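PDB 1I9Z: inositol-1,4,5-trisphosphate 5-phosphatase 1 from Schizosaccharomyces pombe, which removes the 5-phosphate from soluble and lipid inositol phosphates with the help of magnesium, controlling phosphoinositide levels in membrane trafficking and signalling. Local coordinates for residues G144-R152 and F162-G170; G170-Y181 and W204-T215. All coordinates share one frame; numbering follows the deposited sequence.

Interaction 1: residues G144-R152 and F162-G170; sequences GNKGAVAIR and FITSHLAAG. With 2IP (D-myo-inositol-1,4-bisphosphate), chain C.
Lys146 crosses His166 at a slant, its methylenes over the imidazole. Its CB lies 3.2 Å from His166 O, CG stays near that oxygen, and CD passes 3.7 Å from CG of the His166 ring. CE comes over the imidazole face, 3.8 Å from the ring centroid and 15° off the normal, a CH-pi contact. A last bend, chi4 -58°, turns NZ to a water 2.9 Å away, which also accepts from Ala169 N at 3.0 Å. Lysine suits this place, having methylenes for the ring and an ammonium for the water. Replacing His166 by an alanine would probably leave those methylenes without the face they rest on and the lysine end freer to turn. Gly147 follows, at backbone angles that would jam a side chain against the preceding carbonyl. From there paired backbone bonds link Gly147 with His166, Val149 with Thr164 and Ile151 with Phe162. Between them the small Ala150 leaves room for Ile163, its CB 3.8 Å from Ile163 CG1, and Ala148 faces Ile184 of helix 174-187. This is an antiparallel hairpin within a sheet of the DNase I-like phosphatase fold, strand 158-166 running on through Leu167 and Ala168 to Ala169 and Gly170 of the inositol bisphosphate pocket.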
loop_
_atom_site.group_PDB
_atom_site.type_symbol
_atom_site.label_atom_id
_atom_site.label_comp_id
_atom_site.label_asym_id
_atom_site.label_seq_id
_atom_site.Cartn_x
_atom_site.Cartn_y
_atom_site.Cartn_z
ATOM N N GLY A 144 11.297 -1.080 21.321
ATOM C CA GLY A 144 11.365 -0.627 19.932
ATOM C C GLY A 144 10.095 0.016 19.358
ATOM O O GLY A 144 8.948 -0.387 19.652
ATOM N N ASN A 145 10.273 1.045 18.522
ATOM C CA ASN A 145 9.088 1.656 17.962
ATOM C C ASN A 145 8.877 1.426 16.445
ATOM O O ASN A 145 8.013 2.086 15.859
ATOM C CB ASN A 145 9.068 3.142 18.310
ATOM C CG ASN A 145 9.480 3.406 19.786
ATOM O OD1 ASN A 145 9.022 2.727 20.733
ATOM N ND2 ASN A 145 10.348 4.389 19.978
ATOM N N LYS A 146 9.626 0.507 15.828
ATOM C CA LYS A 146 9.454 0.240 14.383
ATOM C C LYS A 146 8.614 -0.992 14.115
ATOM O O LYS A 146 8.493 -1.895 14.961
ATOM C CB LYS A 146 10.810 0.121 13.699
ATOM C CG LYS A 146 11.706 1.360 13.958
ATOM C CD LYS A 146 11.085 2.659 13.395
ATOM C CE LYS A 146 12.169 3.780 13.291
ATOM N NZ LYS A 146 12.805 4.064 14.627
ATOM N N GLY A 147 8.032 -1.043 12.925
ATOM C CA GLY A 147 7.199 -2.183 12.597
ATOM C C GLY A 147 6.201 -1.941 11.512
ATOM O O GLY A 147 6.293 -0.954 10.747
ATOM N N ALA A 148 5.222 -2.829 11.445
ATOM C CA ALA A 148 4.208 -2.758 10.398
ATOM C C ALA A 148 2.800 -2.940 10.872
ATOM O O ALA A 148 2.569 -3.639 11.872
ATOM C CB ALA A 148 4.487 -3.865 9.317
ATOM N N VAL A 149 1.868 -2.308 10.152
ATOM C CA VAL A 149 0.425 -2.487 10.432
ATOM C C VAL A 149 -0.191 -2.897 9.101
ATOM O O VAL A 149 0.091 -2.274 8.053
ATOM C CB VAL A 149 -0.231 -1.154 10.894
ATOM C CG1 VAL A 149 -1.746 -1.378 11.128
ATOM C CG2 VAL A 149 0.458 -0.701 12.189
ATOM N N ALA A 150 -1.008 -3.943 9.123
ATOM C CA ALA A 150 -1.632 -4.433 7.912
ATOM C C ALA A 150 -3.151 -4.741 8.035
ATOM O O ALA A 150 -3.641 -5.192 9.102
ATOM C CB ALA A 150 -0.851 -5.730 7.414
ATOM N N ILE A 151 -3.880 -4.403 6.975
ATOM C CA ILE A 151 -5.301 -4.725 6.881
ATOM C C ILE A 151 -5.546 -5.327 5.471
ATOM O O ILE A 151 -5.067 -4.788 4.466
ATOM C CB ILE A 151 -6.147 -3.453 7.073
ATOM C CG1 ILE A 151 -5.950 -2.958 8.542
ATOM C CG2 ILE A 151 -7.621 -3.800 6.784
ATOM C CD1 ILE A 151 -6.410 -1.420 8.745
ATOM N N ARG A 152 -6.289 -6.431 5.416
ATOM C CA ARG A 152 -6.616 -7.086 4.163
ATOM C C ARG A 152 -8.136 -7.280 4.120
ATOM O O ARG A 152 -8.846 -7.158 5.140
ATOM C CB ARG A 152 -5.877 -8.430 4.050
ATOM C CG ARG A 152 -6.304 -9.571 5.109
ATOM C CD ARG A 152 -7.634 -10.296 4.766
ATOM N NE ARG A 152 -7.550 -10.936 3.444
ATOM C CZ ARG A 152 -8.586 -11.309 2.680
ATOM N NH1 ARG A 152 -8.338 -11.838 1.473
ATOM N NH2 ARG A 152 -9.853 -11.197 3.116
ATOM N N PHE A 162 -3.145 -4.456 2.391
ATOM C CA PHE A 162 -2.417 -3.222 2.553
ATOM C C PHE A 162 -1.537 -3.229 3.803
ATOM O O PHE A 162 -1.987 -3.603 4.936
ATOM C CB PHE A 162 -3.401 -2.029 2.609
ATOM C CG PHE A 162 -4.131 -1.864 1.364
ATOM C CD1 PHE A 162 -5.363 -2.506 1.172
ATOM C CD2 PHE A 162 -3.553 -1.100 0.308
ATOM C CE1 PHE A 162 -6.049 -2.389 -0.043
ATOM C CE2 PHE A 162 -4.221 -0.980 -0.900
ATOM C CZ PHE A 162 -5.456 -1.615 -1.077
ATOM N N ILE A 163 -0.283 -2.807 3.613
ATOM C CA ILE A 163 0.655 -2.770 4.700
ATOM C C ILE A 163 1.389 -1.457 4.761
ATOM O O ILE A 163 1.921 -1.009 3.740
ATOM C CB ILE A 163 1.750 -3.849 4.552
ATOM C CG1 ILE A 163 1.104 -5.197 4.234
ATOM C CG2 ILE A 163 2.622 -3.918 5.805
ATOM C CD1 ILE A 163 1.695 -5.858 3.069
ATOM N N THR A 164 1.364 -0.789 5.931
ATOM C CA THR A 164 2.227 0.383 6.074
ATOM C C THR A 164 3.309 0.038 7.123
ATOM O O THR A 164 3.090 -0.781 8.015
ATOM C CB THR A 164 1.453 1.691 6.482
ATOM O OG1 THR A 164 2.342 2.791 6.323
ATOM C CG2 THR A 164 1.006 1.619 7.986
ATOM N N SER A 165 4.514 0.613 7.019
ATOM C CA SER A 165 5.602 0.320 7.941
ATOM C C SER A 165 6.481 1.508 8.212
ATOM O O SER A 165 6.439 2.543 7.475
ATOM C CB SER A 165 6.574 -0.735 7.318
ATOM O OG SER A 165 5.793 -1.861 7.066
ATOM N N HIS A 166 7.286 1.349 9.254
ATOM C CA HIS A 166 8.313 2.333 9.600
ATOM C C HIS A 166 9.472 1.446 9.901
ATOM O O HIS A 166 9.431 0.689 10.906
ATOM C CB HIS A 166 7.884 3.111 10.838
ATOM C CG HIS A 166 8.671 4.359 11.095
ATOM N ND1 HIS A 166 9.812 4.714 10.394
ATOM C CD2 HIS A 166 8.504 5.302 12.057
ATOM C CE1 HIS A 166 10.322 5.827 10.923
ATOM N NE2 HIS A 166 9.537 6.195 11.924
ATOM N N LEU A 167 10.502 1.464 9.026
ATOM C CA LEU A 167 11.653 0.580 9.233
ATOM C C LEU A 167 12.856 1.223 9.877
ATOM O O LEU A 167 12.899 2.469 10.147
ATOM C CB LEU A 167 12.039 -0.094 7.882
ATOM C CG LEU A 167 10.906 -0.683 7.054
ATOM C CD1 LEU A 167 11.509 -1.362 5.768
ATOM C CD2 LEU A 167 10.034 -1.728 7.942
ATOM N N ALA A 168 13.873 0.407 10.167
ATOM C CA ALA A 168 15.032 0.929 10.937
ATOM C C ALA A 168 15.648 2.205 10.399
ATOM O O ALA A 168 15.890 2.277 9.186
ATOM C CB ALA A 168 16.112 -0.112 11.044
ATOM N N ALA A 169 15.941 3.171 11.282
ATOM C CA ALA A 169 16.521 4.454 10.836
ATOM C C ALA A 169 18.019 4.303 10.817
ATOM O O ALA A 169 18.563 3.396 11.474
ATOM C CB ALA A 169 16.146 5.583 11.819
ATOM N N GLY A 170 18.685 5.173 10.076
ATOM C CA GLY A 170 20.138 5.114 10.055
ATOM C C GLY A 170 20.616 5.327 8.633
ATOM O O GLY A 170 19.939 4.958 7.664
HETATM C C1 2IP C . 20.726 8.494 12.200
HETATM C C2 2IP C . 19.811 8.624 13.445
HETATM C C3 2IP C . 18.959 9.937 13.408
HETATM C C4 2IP C . 18.132 10.107 12.106
HETATM C C5 2IP C . 19.131 10.103 10.927
HETATM C C6 2IP C . 19.954 8.783 10.854
HETATM O O1 2IP C . 22.122 8.390 12.119
HETATM O O2 2IP C . 18.905 7.560 13.551
HETATM O O3 2IP C . 18.049 9.957 14.468
HETATM O O4 2IP C . 17.404 11.377 12.167
HETATM O O5 2IP C . 18.437 10.262 9.689
HETATM O O6 2IP C . 20.801 9.027 9.739
HETATM P P4 2IP C . 15.836 11.493 12.227
HETATM O O41 2IP C . 15.280 10.633 11.032
HETATM O O42 2IP C . 15.433 12.891 12.086
HETATM O O43 2IP C . 15.517 10.923 13.620
HETATM P P1 2IP C . 23.056 7.257 11.797
HETATM O O11 2IP C . 24.055 7.302 12.966
HETATM O O12 2IP C . 22.520 5.854 11.652
HETATM O O13 2IP C . 23.817 7.739 10.557
HETATM O O HOH W 1 15.237 2.478 14.145
#

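Interaction 2: residues G170-Y181 and W204-T215; sequences GYTNYDERDHDY and WFGDFNYRISLT. With 2IP (D-myo-inositol-1,4-bisphosphate), chain C.
Tyr171 and Tyr210 each send a hydroxyl across this contact as a hydrogen-bond donor. Tyr171 has CG anti to its own nitrogen (chi1 -179°), which carries the ring to the far loop, where OH meets Leu214 O at 2.6 Å from above the carbonyl plane. Tyr210 OH reaches the anti lone pair of Asp178 OD2, also at 2.6 Å, giving the buried carboxylate a donor.

Two arginines organise the polar centre. Arg177 grips Gly170 O end-on, NH1 and NH2 both at 2.9 Å, while Asn209 O lies over one face of its guanidinium and Asn173 O over the opposite one. Arg211 holds Asn209 side-on, NE to the backbone O and NH2 to OD1, while Asn209 ND2 bonds Leu167 O; Gly170 O sits above the Arg211 guanidinium face. So fixed, Arg211 NH1 donates to O5 of the inositol bisphosphate at 3.0 Å, and Tyr171 N donates to the phosphate oxygen O12 at 3.2 Å. Glycine suits position 170, because a CB there would run into Asn173 OD1 and the ligand.

One apolar contact uses a ring face: Arg177 CD rests over the centre of the Tyr210 ring, 3.7 Å from its centroid, a CH-pi contact. Farther along the helix, the Tyr181 ring and the six-membered ring of Trp204 lie 28° from parallel but slid apart, barely overlapping, with Tyr181 CE1 3.4 Å from Trp204 CZ3.

Helix 174-187 thus packs on the end of strand 201-205 and the loop beyond it. Helix 236-242 adjoins Tyr174 and Tyr210, and its Gln236 also bonds Arg177.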
loop_
_atom_site.group_PDB
_atom_site.type_symbol
_atom_site.label_atom_id
_atom_site.label_comp_id
_atom_site.label_asym_id
_atom_site.label_seq_id
_atom_site.Cartn_x
_atom_site.Cartn_y
_atom_site.Cartn_z
ATOM N N GLY A 170 18.685 5.173 10.076
ATOM C CA GLY A 170 20.138 5.114 10.055
ATOM C C GLY A 170 20.616 5.327 8.633
ATOM O O GLY A 170 19.939 4.958 7.664
ATOM N N TYR A 171 21.760 5.980 8.507
ATOM C CA TYR A 171 22.316 6.241 7.192
ATOM C C TYR A 171 22.832 5.003 6.450
ATOM O O TYR A 171 22.411 4.692 5.336
ATOM C CB TYR A 171 23.451 7.244 7.340
ATOM C CG TYR A 171 24.078 7.606 6.021
ATOM C CD1 TYR A 171 23.339 8.204 5.026
ATOM C CD2 TYR A 171 25.443 7.365 5.787
ATOM C CE1 TYR A 171 23.917 8.580 3.804
ATOM C CE2 TYR A 171 26.043 7.728 4.572
ATOM C CZ TYR A 171 25.253 8.354 3.587
ATOM O OH TYR A 171 25.865 8.838 2.443
ATOM N N THR A 172 23.719 4.261 7.078
ATOM C CA THR A 172 24.306 3.102 6.398
ATOM C C THR A 172 23.670 1.727 6.665
ATOM O O THR A 172 23.996 0.759 5.988
ATOM C CB THR A 172 25.786 2.934 6.793
ATOM O OG1 THR A 172 25.819 2.533 8.162
ATOM C CG2 THR A 172 26.568 4.248 6.636
ATOM N N ASN A 173 22.759 1.635 7.630
ATOM C CA ASN A 173 22.258 0.311 7.984
ATOM C C ASN A 173 21.142 -0.255 7.172
ATOM O O ASN A 173 20.060 -0.620 7.713
ATOM C CB ASN A 173 21.876 0.284 9.453
ATOM C CG ASN A 173 20.852 1.236 9.751
ATOM O OD1 ASN A 173 20.908 2.390 9.277
ATOM N ND2 ASN A 173 19.873 0.822 10.574
ATOM N N TYR A 174 21.384 -0.355 5.868
ATOM C CA TYR A 174 20.376 -0.923 5.017
ATOM C C TYR A 174 20.302 -2.429 5.265
ATOM O O TYR A 174 19.246 -3.025 5.020
ATOM C CB TYR A 174 20.593 -0.580 3.523
ATOM C CG TYR A 174 21.864 -1.131 2.925
ATOM C CD1 TYR A 174 21.954 -2.486 2.584
ATOM C CD2 TYR A 174 22.994 -0.321 2.742
ATOM C CE1 TYR A 174 23.167 -3.031 2.076
ATOM C CE2 TYR A 174 24.207 -0.864 2.237
ATOM C CZ TYR A 174 24.282 -2.211 1.921
ATOM O OH TYR A 174 25.500 -2.798 1.531
ATOM N N ASP A 175 21.350 -3.052 5.816
ATOM C CA ASP A 175 21.182 -4.512 6.100
ATOM C C ASP A 175 20.079 -4.685 7.180
ATOM O O ASP A 175 19.306 -5.647 7.167
ATOM C CB ASP A 175 22.452 -5.150 6.657
ATOM C CG ASP A 175 23.552 -5.269 5.624
ATOM O OD1 ASP A 175 23.256 -5.348 4.420
ATOM O OD2 ASP A 175 24.727 -5.315 6.043
ATOM N N GLU A 176 20.023 -3.755 8.114
ATOM C CA GLU A 176 18.986 -3.879 9.151
ATOM C C GLU A 176 17.586 -3.633 8.525
ATOM O O GLU A 176 16.619 -4.298 8.901
ATOM C CB GLU A 176 19.249 -2.909 10.288
ATOM C CG GLU A 176 18.247 -3.140 11.453
ATOM C CD GLU A 176 18.448 -2.193 12.644
ATOM O OE1 GLU A 176 19.427 -1.386 12.642
ATOM O OE2 GLU A 176 17.589 -2.268 13.568
ATOM N N ARG A 177 17.447 -2.664 7.611
ATOM C CA ARG A 177 16.148 -2.498 6.957
ATOM C C ARG A 177 15.803 -3.768 6.168
ATOM O O ARG A 177 14.645 -4.201 6.093
ATOM C CB ARG A 177 16.195 -1.281 5.984
ATOM C CG ARG A 177 16.319 0.040 6.754
ATOM C CD ARG A 177 16.291 1.229 5.819
ATOM N NE ARG A 177 17.643 1.678 5.395
ATOM C CZ ARG A 177 18.456 2.434 6.167
ATOM N NH1 ARG A 177 19.647 2.869 5.719
ATOM N NH2 ARG A 177 18.132 2.709 7.427
ATOM N N ASP A 178 16.788 -4.375 5.512
ATOM C CA ASP A 178 16.416 -5.588 4.743
ATOM C C ASP A 178 15.906 -6.692 5.710
ATOM O O ASP A 178 14.995 -7.438 5.412
ATOM C CB ASP A 178 17.640 -6.138 3.983
ATOM C CG ASP A 178 18.063 -5.279 2.825
ATOM O OD1 ASP A 178 19.117 -5.666 2.201
ATOM O OD2 ASP A 178 17.400 -4.227 2.481
ATOM N N HIS A 179 16.547 -6.754 6.869
ATOM C CA HIS A 179 16.188 -7.723 7.889
ATOM C C HIS A 179 14.754 -7.418 8.361
ATOM O O HIS A 179 13.958 -8.332 8.666
ATOM C CB HIS A 179 17.137 -7.587 9.058
ATOM C CG HIS A 179 16.677 -8.336 10.266
ATOM N ND1 HIS A 179 16.235 -7.710 11.415
ATOM C CD2 HIS A 179 16.591 -9.664 10.497
ATOM C CE1 HIS A 179 15.907 -8.630 12.317
ATOM N NE2 HIS A 179 16.113 -9.825 11.779
ATOM N N ASP A 180 14.435 -6.127 8.460
ATOM C CA ASP A 180 13.087 -5.738 8.891
ATOM C C ASP A 180 12.056 -6.197 7.865
ATOM O O ASP A 180 10.950 -6.641 8.204
ATOM C CB ASP A 180 12.967 -4.199 9.061
ATOM C CG ASP A 180 13.656 -3.681 10.289
ATOM O OD1 ASP A 180 14.060 -4.491 11.139
ATOM O OD2 ASP A 180 13.840 -2.443 10.417
ATOM N N TYR A 181 12.397 -6.080 6.584
ATOM C CA TYR A 181 11.520 -6.551 5.552
ATOM C C TYR A 181 11.237 -8.029 5.756
ATOM O O TYR A 181 10.077 -8.480 5.744
ATOM C CB TYR A 181 12.185 -6.393 4.155
ATOM C CG TYR A 181 11.472 -7.210 3.108
ATOM C CD1 TYR A 181 10.294 -6.784 2.556
ATOM C CD2 TYR A 181 11.902 -8.525 2.818
ATOM C CE1 TYR A 181 9.518 -7.633 1.746
ATOM C CE2 TYR A 181 11.158 -9.380 2.047
ATOM C CZ TYR A 181 9.949 -8.925 1.514
ATOM O OH TYR A 181 9.149 -9.762 0.839
ATOM N N TRP A 204 2.496 -2.223 -0.224
ATOM C CA TRP A 204 3.261 -2.137 1.035
ATOM C C TRP A 204 3.993 -0.804 0.932
ATOM O O TRP A 204 4.709 -0.558 -0.041
ATOM C CB TRP A 204 4.240 -3.284 1.122
ATOM C CG TRP A 204 4.977 -3.457 2.388
ATOM C CD1 TRP A 204 5.246 -2.521 3.353
ATOM C CD2 TRP A 204 5.601 -4.671 2.822
ATOM N NE1 TRP A 204 5.980 -3.087 4.351
ATOM C CE2 TRP A 204 6.218 -4.402 4.039
ATOM C CE3 TRP A 204 5.702 -5.956 2.272
ATOM C CZ2 TRP A 204 6.948 -5.389 4.758
ATOM C CZ3 TRP A 204 6.429 -6.941 3.004
ATOM C CH2 TRP A 204 7.030 -6.647 4.212
ATOM N N PHE A 205 3.863 0.043 1.950
ATOM C CA PHE A 205 4.398 1.369 1.841
ATOM C C PHE A 205 4.704 2.005 3.187
ATOM O O PHE A 205 4.338 1.462 4.222
ATOM C CB PHE A 205 3.334 2.266 1.115
ATOM C CG PHE A 205 2.038 2.514 1.959
ATOM C CD1 PHE A 205 1.915 3.675 2.730
ATOM C CD2 PHE A 205 0.993 1.596 1.971
ATOM C CE1 PHE A 205 0.760 3.915 3.492
ATOM C CE2 PHE A 205 -0.177 1.802 2.719
ATOM C CZ PHE A 205 -0.302 2.990 3.490
ATOM N N GLY A 206 5.340 3.169 3.138
ATOM C CA GLY A 206 5.615 3.923 4.367
ATOM C C GLY A 206 7.008 4.490 4.397
ATOM O O GLY A 206 7.584 4.752 3.357
ATOM N N ASP A 207 7.547 4.691 5.598
ATOM C CA ASP A 207 8.878 5.273 5.771
ATOM C C ASP A 207 9.783 4.053 5.916
ATOM O O ASP A 207 10.058 3.561 7.026
ATOM C CB ASP A 207 8.929 6.122 7.049
ATOM C CG ASP A 207 10.296 6.784 7.249
ATOM O OD1 ASP A 207 11.261 6.386 6.526
ATOM O OD2 ASP A 207 10.403 7.674 8.134
ATOM N N PHE A 208 10.252 3.577 4.763
ATOM C CA PHE A 208 11.141 2.409 4.772
ATOM C C PHE A 208 12.544 2.812 5.206
ATOM O O PHE A 208 13.386 1.965 5.487
ATOM C CB PHE A 208 11.167 1.702 3.386
ATOM C CG PHE A 208 9.854 1.135 2.943
ATOM C CD1 PHE A 208 8.817 0.868 3.860
ATOM C CD2 PHE A 208 9.670 0.751 1.591
ATOM C CE1 PHE A 208 7.661 0.224 3.456
ATOM C CE2 PHE A 208 8.527 0.119 1.182
ATOM C CZ PHE A 208 7.509 -0.160 2.113
ATOM N N ASN A 209 12.827 4.126 5.207
ATOM C CA ASN A 209 14.083 4.645 5.713
ATOM C C ASN A 209 15.332 4.414 4.901
ATOM O O ASN A 209 16.412 4.747 5.363
ATOM C CB ASN A 209 14.347 4.207 7.184
ATOM C CG ASN A 209 14.188 5.386 8.217
ATOM O OD1 ASN A 209 14.619 6.503 7.964
ATOM N ND2 ASN A 209 13.519 5.114 9.368
ATOM N N TYR A 210 15.176 3.881 3.688
ATOM C CA TYR A 210 16.335 3.682 2.825
ATOM C C TYR A 210 16.840 5.028 2.369
ATOM O O TYR A 210 16.037 5.978 2.099
ATOM C CB TYR A 210 15.991 2.805 1.652
ATOM C CG TYR A 210 15.831 1.329 2.040
ATOM C CD1 TYR A 210 14.579 0.806 2.378
ATOM C CD2 TYR A 210 16.931 0.460 2.017
ATOM C CE1 TYR A 210 14.407 -0.547 2.674
ATOM C CE2 TYR A 210 16.772 -0.890 2.343
ATOM C CZ TYR A 210 15.479 -1.374 2.666
ATOM O OH TYR A 210 15.327 -2.691 2.955
ATOM N N ARG A 211 18.165 5.109 2.217
ATOM C CA ARG A 211 18.839 6.413 1.971
ATOM C C ARG A 211 19.599 6.500 0.638
ATOM O O ARG A 211 19.690 5.508 -0.132
ATOM C CB ARG A 211 19.836 6.691 3.115
ATOM C CG ARG A 211 19.248 6.572 4.555
ATOM C CD ARG A 211 18.050 7.514 4.765
ATOM N NE ARG A 211 17.449 7.291 6.086
ATOM C CZ ARG A 211 17.853 7.907 7.203
ATOM N NH1 ARG A 211 18.852 8.793 7.146
ATOM N NH2 ARG A 211 17.297 7.581 8.388
ATOM N N ILE A 212 20.046 7.731 0.313
ATOM C CA ILE A 212 20.864 7.905 -0.920
ATOM C C ILE A 212 22.301 7.852 -0.385
ATOM O O ILE A 212 22.702 8.663 0.476
ATOM C CB ILE A 212 20.571 9.273 -1.568
ATOM C CG1 ILE A 212 19.112 9.277 -2.082
ATOM C CG2 ILE A 212 21.559 9.550 -2.721
ATOM C CD1 ILE A 212 18.721 10.692 -2.487
ATOM N N SER A 213 23.128 6.932 -0.934
ATOM C CA SER A 213 24.464 6.768 -0.401
ATOM C C SER A 213 25.516 7.763 -0.926
ATOM O O SER A 213 26.580 7.341 -1.452
ATOM C CB SER A 213 24.943 5.292 -0.657
ATOM O OG SER A 213 23.867 4.399 -0.342
ATOM N N LEU A 214 25.222 9.064 -0.790
ATOM C CA LEU A 214 26.184 10.126 -1.146
ATOM C C LEU A 214 26.170 11.102 0.058
ATOM O O LEU A 214 25.357 10.919 0.979
ATOM C CB LEU A 214 25.808 10.821 -2.470
ATOM C CG LEU A 214 25.801 9.961 -3.740
ATOM C CD1 LEU A 214 25.095 10.774 -4.842
ATOM C CD2 LEU A 214 27.266 9.618 -4.182
ATOM N N THR A 215 27.072 12.084 0.098
ATOM C CA THR A 215 27.108 13.045 1.215
ATOM C C THR A 215 26.134 14.197 0.937
ATOM O O THR A 215 25.650 14.411 -0.183
ATOM C CB THR A 215 28.499 13.703 1.376
ATOM O OG1 THR A 215 28.780 14.409 0.148
ATOM C CG2 THR A 215 29.585 12.635 1.667
HETATM C C1 2IP C . 20.726 8.494 12.200
HETATM C C2 2IP C . 19.811 8.624 13.445
HETATM C C3 2IP C . 18.959 9.937 13.408
HETATM C C4 2IP C . 18.132 10.107 12.106
HETATM C C5 2IP C . 19.131 10.103 10.927
HETATM C C6 2IP C . 19.954 8.783 10.854
HETATM O O1 2IP C . 22.122 8.390 12.119
HETATM O O2 2IP C . 18.905 7.560 13.551
HETATM O O3 2IP C . 18.049 9.957 14.468
HETATM O O4 2IP C . 17.404 11.377 12.167
HETATM O O5 2IP C . 18.437 10.262 9.689
HETATM O O6 2IP C . 20.801 9.027 9.739
HETATM P P4 2IP C . 15.836 11.493 12.227
HETATM O O41 2IP C . 15.280 10.633 11.032
HETATM O O42 2IP C . 15.433 12.891 12.086
HETATM O O43 2IP C . 15.517 10.923 13.620
HETATM P P1 2IP C . 23.056 7.257 11.797
HETATM O O11 2IP C . 24.055 7.302 12.966
HETATM O O12 2IP C . 22.520 5.854 11.652
HETATM O O13 2IP C . 23.817 7.739 10.557
#

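The centres of interactions 1 and 2 lie about 12 Å apart on one side of the chain's centre, and the two follow in series, meeting at Gly170. Interaction 1 joins neighbouring antiparallel strands; interaction 2 comes from the beta-alpha-beta crossover in which strand 158-166 passes through helix 174-187 to its parallel neighbour, strand 201-205, in the same five-stranded sheet. They also touch directly: Phe205 N and Ile163 O, 2.8 Å apart, probably form a hydrogen bond. The loops after strands 158-166 and 201-205 both reach the bound inositol bisphosphate, through Gly170 and Tyr171 and through Arg211, so the sheet and its crossover helix probably help to hold this side of the pocket in place.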